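Local coordinates for protein putative Type I topoisomerase (Deinococcus radiodurans, PDB 3M4A) that probably relaxes supercoiled DNA as a type IB topoisomerase, breaking and rejoining one strand without ATP, and is bound here to DNA, at residues K264-D269 with D296-G301; A247-A252 with K302-Y307; D53-P58 with Q65-D70. One frame throughout, in Å; residues are numbered along the deposited sequence.

Contact 1 of 3, residues K264-D269 with D296-G301; sequences KKVLVD and DRYLDG
Residues 264-269, on helix 260-278, come alongside the last turn of helix 292-299, with the CA atoms of Lys264 and Leu299 7.7 Å apart and those of Leu267 and Tyr298 8.6 Å apart, so the two backbones meet through side chains. Tyr298 contributes more buried surface than any other residue here. Its CG stands anti to the backbone N (chi1 -176°), and the ring reaches along the face where Val266 and Leu267 project. Leu267 runs antiparallel to the tyrosine side chain, its CD2 coming to 3.7 Å from CD2 of Tyr298. Val266 lies across the phenol end. Its CG1 and CG2 straddle the oxygen, each 3.4 Å from Tyr298 OH, while CG1 also lies 4.0 Å from Tyr298 CZ. Beside the ring, CD1 of Leu267 meets CD1 of Leu299 at 4.0 Å. Lys264 adds the apolar root of its extended chain, its CG lying 4.1 Å from CD2 of Leu299, and its amino group makes a long, weak ion pair with Glu260. Leu251 of helix 235-254 also touches Val266, Leu267 and Tyr298. Helix 292-299 then ends in a Schellman motif: Gly301, at positive phi, is the C-prime residue and donates its N-H to Tyr298 O, while Lys302 N bonds Arg297 O. Segment 264-269 belongs to the catalytic core of the type IB family, and the contact is structural packing, about 28 Å from the DNA at the nearest atom. Its chemistry is apolar, yet it includes the hydroxyl of a buried tyrosine. Tyr298 OH is satisfied by a hydrogen bond with the carbonyl oxygen of Gly255, just beyond helix 235-254, which fixes the outer end of the ring while the valine methyls pack round the same oxygen.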
# COMPACT_ATOMS: atom_id res chain seq x y z
N LYS A 264 28.74 0.09 0.35
CA LYS A 264 28.17 0.43 -0.94
C LYS A 264 27.92 -0.80 -1.83
O LYS A 264 26.99 -0.81 -2.63
CB LYS A 264 29.03 1.47 -1.66
CG LYS A 264 28.89 2.85 -1.08
CD LYS A 264 29.86 3.80 -1.74
CE LYS A 264 29.69 5.22 -1.21
NZ LYS A 264 30.81 6.10 -1.67
N LYS A 265 28.74 -1.83 -1.67
CA LYS A 265 28.51 -3.11 -2.34
C LYS A 265 27.20 -3.75 -1.86
O LYS A 265 26.47 -4.35 -2.65
CB LYS A 265 29.67 -4.08 -2.06
CG LYS A 265 29.53 -5.44 -2.77
CD LYS A 265 30.17 -6.60 -2.01
CE LYS A 265 29.26 -7.15 -0.91
NZ LYS A 265 28.04 -7.78 -1.47
N VAL A 266 26.94 -3.66 -0.56
CA VAL A 266 25.70 -4.21 -0.01
C VAL A 266 24.49 -3.46 -0.58
O VAL A 266 23.46 -4.06 -0.91
CB VAL A 266 25.66 -4.17 1.55
CG1 VAL A 266 24.34 -4.77 2.08
CG2 VAL A 266 26.87 -4.91 2.15
N LEU A 267 24.63 -2.14 -0.71
CA LEU A 267 23.57 -1.32 -1.30
C LEU A 267 23.26 -1.76 -2.73
O LEU A 267 22.10 -1.79 -3.12
CB LEU A 267 23.93 0.16 -1.25
CG LEU A 267 24.01 0.81 0.14
CD1 LEU A 267 24.28 2.29 -0.01
CD2 LEU A 267 22.73 0.57 0.95
N VAL A 268 24.29 -2.09 -3.51
CA VAL A 268 24.07 -2.62 -4.87
C VAL A 268 23.23 -3.89 -4.84
O VAL A 268 22.24 -4.00 -5.57
CB VAL A 268 25.42 -2.89 -5.61
CG1 VAL A 268 25.20 -3.67 -6.92
CG2 VAL A 268 26.12 -1.57 -5.89
N ASP A 269 23.59 -4.84 -3.98
CA ASP A 269 22.85 -6.09 -3.83
C ASP A 269 21.40 -5.84 -3.40
O ASP A 269 20.47 -6.50 -3.89
CB ASP A 269 23.50 -7.01 -2.80
CG ASP A 269 24.79 -7.63 -3.29
OD1 ASP A 269 25.00 -7.73 -4.52
OD2 ASP A 269 25.59 -8.04 -2.43
N ASP A 296 21.33 6.32 3.43
CA ASP A 296 22.09 7.25 4.29
C ASP A 296 22.33 6.66 5.68
O ASP A 296 23.46 6.60 6.17
CB ASP A 296 21.38 8.59 4.46
CG ASP A 296 21.36 9.43 3.19
OD1 ASP A 296 22.18 9.21 2.27
OD2 ASP A 296 20.49 10.32 3.14
N ARG A 297 21.26 6.18 6.31
CA ARG A 297 21.41 5.60 7.63
C ARG A 297 22.33 4.38 7.62
O ARG A 297 23.20 4.23 8.48
CB ARG A 297 20.05 5.28 8.26
CG ARG A 297 19.19 6.50 8.48
CD ARG A 297 19.74 7.52 9.48
NE ARG A 297 18.79 8.62 9.52
CZ ARG A 297 18.78 9.65 8.67
NH1 ARG A 297 19.71 9.75 7.72
NH2 ARG A 297 17.84 10.58 8.75
N TYR A 298 22.16 3.51 6.62
CA TYR A 298 23.01 2.33 6.50
C TYR A 298 24.48 2.71 6.41
O TYR A 298 25.33 2.10 7.07
CB TYR A 298 22.60 1.50 5.29
CG TYR A 298 23.38 0.23 5.17
CD1 TYR A 298 23.17 -0.83 6.05
CD2 TYR A 298 24.38 0.08 4.19
CE1 TYR A 298 23.90 -2.00 5.96
CE2 TYR A 298 25.11 -1.09 4.08
CZ TYR A 298 24.88 -2.12 4.96
OH TYR A 298 25.61 -3.29 4.87
N LEU A 299 24.78 3.72 5.62
CA LEU A 299 26.16 4.19 5.43
C LEU A 299 26.77 4.80 6.70
O LEU A 299 28.00 4.82 6.85
CB LEU A 299 26.22 5.18 4.27
CG LEU A 299 26.04 4.51 2.90
CD1 LEU A 299 25.87 5.54 1.80
CD2 LEU A 299 27.18 3.58 2.60
N ASP A 300 25.91 5.25 7.61
CA ASP A 300 26.31 5.72 8.93
C ASP A 300 26.21 4.63 10.01
O ASP A 300 26.31 4.92 11.20
CB ASP A 300 25.46 6.94 9.32
CG ASP A 300 25.89 8.21 8.60
OD1 ASP A 300 27.00 8.25 8.04
OD2 ASP A 300 25.11 9.18 8.60
N GLY A 301 25.98 3.38 9.59
CA GLY A 301 25.97 2.22 10.49
C GLY A 301 24.68 2.02 11.28
O GLY A 301 24.68 1.39 12.35

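Contact 2 of 3, residues A247-A252 with K302-Y307; sequences AAEYLA and KVLDDY
Ala248 O accepts a 2.8 Å hydrogen bond from a water molecule that in turn receives the N-H of Leu304. The same carbonyl accepts the N-H of Ala252 within helix 235-254, so two donors grip it, one of them carrying the bond over to residues 302-307. A second water repeats the bridge one turn later, giving one hydrogen to Ala252 O, at 2.7 Å, and the other to Asp305 OD2. Between and beside these bridges the packing is apolar. Leu304 reaches back over the helix with its CG anti to the carbonyl carbon (chi1 -71°). CG and CD2 of Leu304 both rest on the methyl of Ala248, Ala248 CB to Leu304 CG 3.8 Å, while CD1 lies against the Ala248-Glu249 peptide, 3.7 Å from Glu249 N. CG of Glu249 lies beside CD1 of Leu304, and its carboxylate turns elsewhere, to Ser324. Val303 approaches Ala252 broadside: its CB is 3.8 Å from Ala252 CA, and its CG1 lies near the carbonyl oxygen of Leu251. The methyl of Ala252 also meets OD1 of Asp305. The loop is shaped by its own bonds, since Asp306 OD2 uses its anti lone pair to receive the N-H of Val303 at 2.9 Å, nearly straight at 168°. Ala327 and Leu328 of helix 323-337 touch Leu304 as well, placing this leucine between two helices. Segment 247-252 belongs to the type IB catalytic core, and the contact is structural packing, about 16 Å from the DNA at the nearest atom. The small alanines let the segments approach closely, CA of Ala252 to CA of Val303 being 5.1 Å. Direct contact is therefore van der Waals in kind, while the two waters carry the polar matching of helical carbonyls to Leu304 N and the Asp305 carboxylate.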
# COMPACT_ATOMS: atom_id res chain seq x y z
N ALA A 247 13.87 -2.90 1.28
CA ALA A 247 15.26 -2.47 1.32
C ALA A 247 15.77 -2.32 2.75
O ALA A 247 16.85 -2.81 3.10
CB ALA A 247 15.43 -1.17 0.54
N ALA A 248 14.98 -1.68 3.60
CA ALA A 248 15.40 -1.46 4.98
C ALA A 248 15.55 -2.78 5.75
O ALA A 248 16.49 -2.97 6.52
CB ALA A 248 14.41 -0.52 5.68
N GLU A 249 14.61 -3.69 5.53
CA GLU A 249 14.67 -5.04 6.14
C GLU A 249 15.88 -5.80 5.69
O GLU A 249 16.60 -6.40 6.49
CB GLU A 249 13.42 -5.83 5.76
CG GLU A 249 12.18 -5.39 6.46
CD GLU A 249 10.92 -6.11 5.98
OE1 GLU A 249 10.87 -6.56 4.80
OE2 GLU A 249 9.99 -6.21 6.78
N TYR A 250 16.11 -5.76 4.38
CA TYR A 250 17.27 -6.40 3.77
C TYR A 250 18.55 -5.88 4.41
O TYR A 250 19.37 -6.65 4.85
CB TYR A 250 17.28 -6.15 2.28
CG TYR A 250 18.33 -6.89 1.49
CD1 TYR A 250 18.10 -8.19 1.02
CD2 TYR A 250 19.53 -6.29 1.19
CE1 TYR A 250 19.04 -8.86 0.27
CE2 TYR A 250 20.50 -6.95 0.42
CZ TYR A 250 20.23 -8.25 -0.02
OH TYR A 250 21.19 -8.91 -0.78
N LEU A 251 18.72 -4.56 4.46
CA LEU A 251 19.95 -4.01 5.03
C LEU A 251 20.12 -4.37 6.52
O LEU A 251 21.23 -4.69 6.97
CB LEU A 251 19.99 -2.50 4.80
CG LEU A 251 20.09 -2.06 3.33
CD1 LEU A 251 19.88 -0.56 3.16
CD2 LEU A 251 21.44 -2.49 2.73
N ALA A 252 19.04 -4.35 7.28
CA ALA A 252 19.09 -4.70 8.71
C ALA A 252 19.54 -6.15 8.87
O ALA A 252 20.34 -6.49 9.77
CB ALA A 252 17.74 -4.47 9.36
N LYS A 302 23.57 2.54 10.76
CA LYS A 302 22.29 2.46 11.44
C LYS A 302 21.27 1.73 10.58
O LYS A 302 21.18 1.98 9.38
CB LYS A 302 21.78 3.85 11.79
CG LYS A 302 22.70 4.61 12.77
CD LYS A 302 22.29 6.05 12.92
CE LYS A 302 23.09 6.75 14.02
NZ LYS A 302 23.48 8.11 13.59
N VAL A 303 20.50 0.85 11.21
CA VAL A 303 19.50 0.03 10.49
C VAL A 303 18.19 0.04 11.27
O VAL A 303 18.10 0.69 12.33
CB VAL A 303 20.01 -1.41 10.29
CG1 VAL A 303 21.22 -1.41 9.33
CG2 VAL A 303 20.39 -2.05 11.63
N LEU A 304 17.17 -0.66 10.78
CA LEU A 304 15.85 -0.62 11.44
C LEU A 304 15.93 -0.92 12.94
O LEU A 304 15.26 -0.27 13.73
CB LEU A 304 14.89 -1.63 10.80
CG LEU A 304 14.40 -1.30 9.39
CD1 LEU A 304 13.52 -2.45 8.86
CD2 LEU A 304 13.65 0.04 9.37
N ASP A 305 16.77 -1.89 13.31
CA ASP A 305 16.97 -2.28 14.72
C ASP A 305 17.23 -1.08 15.65
O ASP A 305 16.85 -1.09 16.82
CB ASP A 305 18.18 -3.20 14.90
CG ASP A 305 18.27 -4.32 13.87
OD1 ASP A 305 17.35 -4.49 13.05
OD2 ASP A 305 19.31 -5.04 13.90
N ASP A 306 17.91 -0.07 15.13
CA ASP A 306 18.29 1.12 15.91
C ASP A 306 17.15 2.10 16.13
O ASP A 306 17.29 3.06 16.92
CB ASP A 306 19.47 1.83 15.23
CG ASP A 306 20.70 0.95 15.14
OD1 ASP A 306 21.24 0.57 16.20
OD2 ASP A 306 21.13 0.64 14.02
N TYR A 307 16.03 1.90 15.45
CA TYR A 307 14.88 2.80 15.53
C TYR A 307 13.64 2.16 16.15
O TYR A 307 12.52 2.62 15.92
CB TYR A 307 14.56 3.38 14.15
CG TYR A 307 15.65 4.30 13.67
CD1 TYR A 307 15.69 5.63 14.09
CD2 TYR A 307 16.66 3.84 12.84
CE1 TYR A 307 16.70 6.47 13.68
CE2 TYR A 307 17.69 4.69 12.42
CZ TYR A 307 17.70 5.99 12.85
OH TYR A 307 18.71 6.84 12.44
O HOH W 1 17.69 -0.83 7.80
O HOH W 2 21.62 -5.57 12.02

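Contact 3 of 3, residues D53-P58 with Q65-D70; sequences DVYVSP and QAFGRD
Tyr55 and Phe67 face each other as an antiparallel hydrogen-bonded pair, and this is a closely packed part of the hairpin. Tyr55 N donates to Phe67 O at 2.8 Å, almost straight at 173°, and Phe67 N returns a 2.9 Å bond to Tyr55 O. On their shared face the side chains also touch closely. Phe67 places its CG between its backbone N and carbonyl carbon (chi1 69°), which swings the ring toward the neighbouring strand. CB of Tyr55 therefore sits over the phenylalanine face, 3.7 Å from the ring centroid, in a CH-pi contact. The two rings are almost parallel, their planes at 3°, but slid so far apart that they barely overlap. Val56 and Ala66, a non-hydrogen-bonded pair on the other face, pack less closely, with Val56 CG2 4.2 Å from Ala66 CB. Past them, Ser57 N donates to Gln65 O at 2.9 Å; both side chains turn to the connecting loop, bonding with Asn62 and the carbonyl of Asp59. At the opposite end the backbones stay close, Arg69 still bonded to Gln52, but the side chains of Asp53 and Arg69 are exposed. The hairpin belongs to the bacterial topoisomerase IB N-terminal domain. Strand 54-56 is an outermost strand of its three-stranded sheet within this chain, though Val54 also bonds the backbone of Arg15. Central strand 64-69 joins strand 75-79, where Gln65 and Ala66 form a classic beta bulge opposite Arg78. Helix 4-8 meets Phe67 through Thr5 and Leu8, while helix 41-45 touches Val56 through Ile42 and Gln65 through Leu45.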
# COMPACT_ATOMS: atom_id res chain seq x y z
N ASP A 53 -23.59 16.60 4.54
CA ASP A 53 -22.79 16.11 5.67
C ASP A 53 -21.29 16.28 5.41
O ASP A 53 -20.52 15.31 5.35
CB ASP A 53 -23.15 14.65 6.00
CG ASP A 53 -22.88 14.28 7.46
OD1 ASP A 53 -22.55 15.18 8.27
OD2 ASP A 53 -23.01 13.08 7.80
N VAL A 54 -20.89 17.54 5.22
CA VAL A 54 -19.50 17.88 4.94
C VAL A 54 -18.69 17.93 6.23
O VAL A 54 -19.13 18.50 7.23
CB VAL A 54 -19.40 19.23 4.19
CG1 VAL A 54 -17.94 19.68 4.05
CG2 VAL A 54 -20.06 19.14 2.82
N TYR A 55 -17.51 17.30 6.21
CA TYR A 55 -16.54 17.36 7.31
C TYR A 55 -15.28 18.05 6.81
O TYR A 55 -14.89 17.89 5.65
CB TYR A 55 -16.20 15.95 7.80
CG TYR A 55 -17.27 15.29 8.64
CD1 TYR A 55 -18.45 14.83 8.05
CD2 TYR A 55 -17.10 15.09 10.01
CE1 TYR A 55 -19.43 14.20 8.81
CE2 TYR A 55 -18.07 14.46 10.77
CZ TYR A 55 -19.24 14.02 10.17
OH TYR A 55 -20.21 13.40 10.93
N VAL A 56 -14.64 18.80 7.69
CA VAL A 56 -13.46 19.58 7.33
C VAL A 56 -12.36 19.37 8.37
O VAL A 56 -12.64 19.20 9.56
CB VAL A 56 -13.80 21.09 7.22
CG1 VAL A 56 -12.59 21.88 6.75
CG2 VAL A 56 -14.98 21.29 6.27
N SER A 57 -11.11 19.37 7.91
CA SER A 57 -9.97 19.25 8.81
C SER A 57 -9.85 20.51 9.66
O SER A 57 -9.87 21.61 9.12
CB SER A 57 -8.67 19.05 8.02
OG SER A 57 -7.54 19.16 8.87
N PRO A 58 -9.73 20.35 10.99
CA PRO A 58 -9.49 21.50 11.87
C PRO A 58 -8.01 21.90 11.91
O PRO A 58 -7.55 22.43 12.92
CB PRO A 58 -9.97 20.99 13.23
CG PRO A 58 -9.71 19.52 13.19
CD PRO A 58 -9.81 19.09 11.75
N GLN A 65 -8.34 17.33 3.49
CA GLN A 65 -8.81 18.63 3.99
C GLN A 65 -10.32 18.70 4.17
O GLN A 65 -10.79 19.40 5.07
CB GLN A 65 -8.31 19.75 3.07
CG GLN A 65 -6.84 20.09 3.31
CD GLN A 65 -6.65 20.91 4.57
OE1 GLN A 65 -7.18 22.02 4.68
NE2 GLN A 65 -5.90 20.38 5.53
N ALA A 66 -11.08 18.00 3.33
CA ALA A 66 -12.54 17.91 3.50
C ALA A 66 -13.16 16.71 2.78
O ALA A 66 -12.63 16.26 1.76
CB ALA A 66 -13.20 19.20 3.04
N PHE A 67 -14.28 16.22 3.33
CA PHE A 67 -15.06 15.15 2.69
C PHE A 67 -16.57 15.26 2.97
O PHE A 67 -16.99 15.66 4.06
CB PHE A 67 -14.52 13.77 3.09
CG PHE A 67 -14.75 13.40 4.54
CD1 PHE A 67 -15.94 12.81 4.95
CD2 PHE A 67 -13.76 13.62 5.49
CE1 PHE A 67 -16.14 12.46 6.28
CE2 PHE A 67 -13.96 13.27 6.82
CZ PHE A 67 -15.15 12.69 7.21
N GLY A 68 -17.38 14.89 1.98
CA GLY A 68 -18.83 14.89 2.11
C GLY A 68 -19.49 13.99 1.07
O GLY A 68 -18.82 13.15 0.47
N ARG A 69 -20.79 14.17 0.87
CA ARG A 69 -21.56 13.32 -0.06
C ARG A 69 -22.41 14.14 -1.03
O ARG A 69 -23.06 15.10 -0.64
CB ARG A 69 -22.46 12.36 0.73
CG ARG A 69 -21.70 11.24 1.41
CD ARG A 69 -22.59 10.46 2.37
NE ARG A 69 -21.80 9.63 3.28
CZ ARG A 69 -21.25 8.46 2.97
NH1 ARG A 69 -21.37 7.94 1.75
NH2 ARG A 69 -20.56 7.79 3.89
N ASP A 70 -22.38 13.73 -2.30
CA ASP A 70 -23.24 14.33 -3.32
C ASP A 70 -24.63 13.70 -3.26
O ASP A 70 -24.88 12.81 -2.44
CB ASP A 70 -22.61 14.19 -4.72
CG ASP A 70 -22.47 12.74 -5.19
OD1 ASP A 70 -23.14 11.84 -4.65
OD2 ASP A 70 -21.66 12.51 -6.12

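In the fold
Contact 3 comes first along the chain and lies far from the others, its centre 44 Å from that of contact 1 and 39 Å from that of contact 2. It belongs to the N-terminal sheet. Contacts 1 and 2 have centres 10 Å apart in the helical C-terminal part of the chain. The segments of contact 1 fall between those of contact 2 in sequence, and the consecutive helices 235-254 and 260-278 supply one segment to each. The nearest atoms of contacts 1, 2 and 3 are about 28, 16 and 11 Å from the DNA, consistent with the type IB architecture, in which an N-terminal domain and a catalytic core together embrace the duplex.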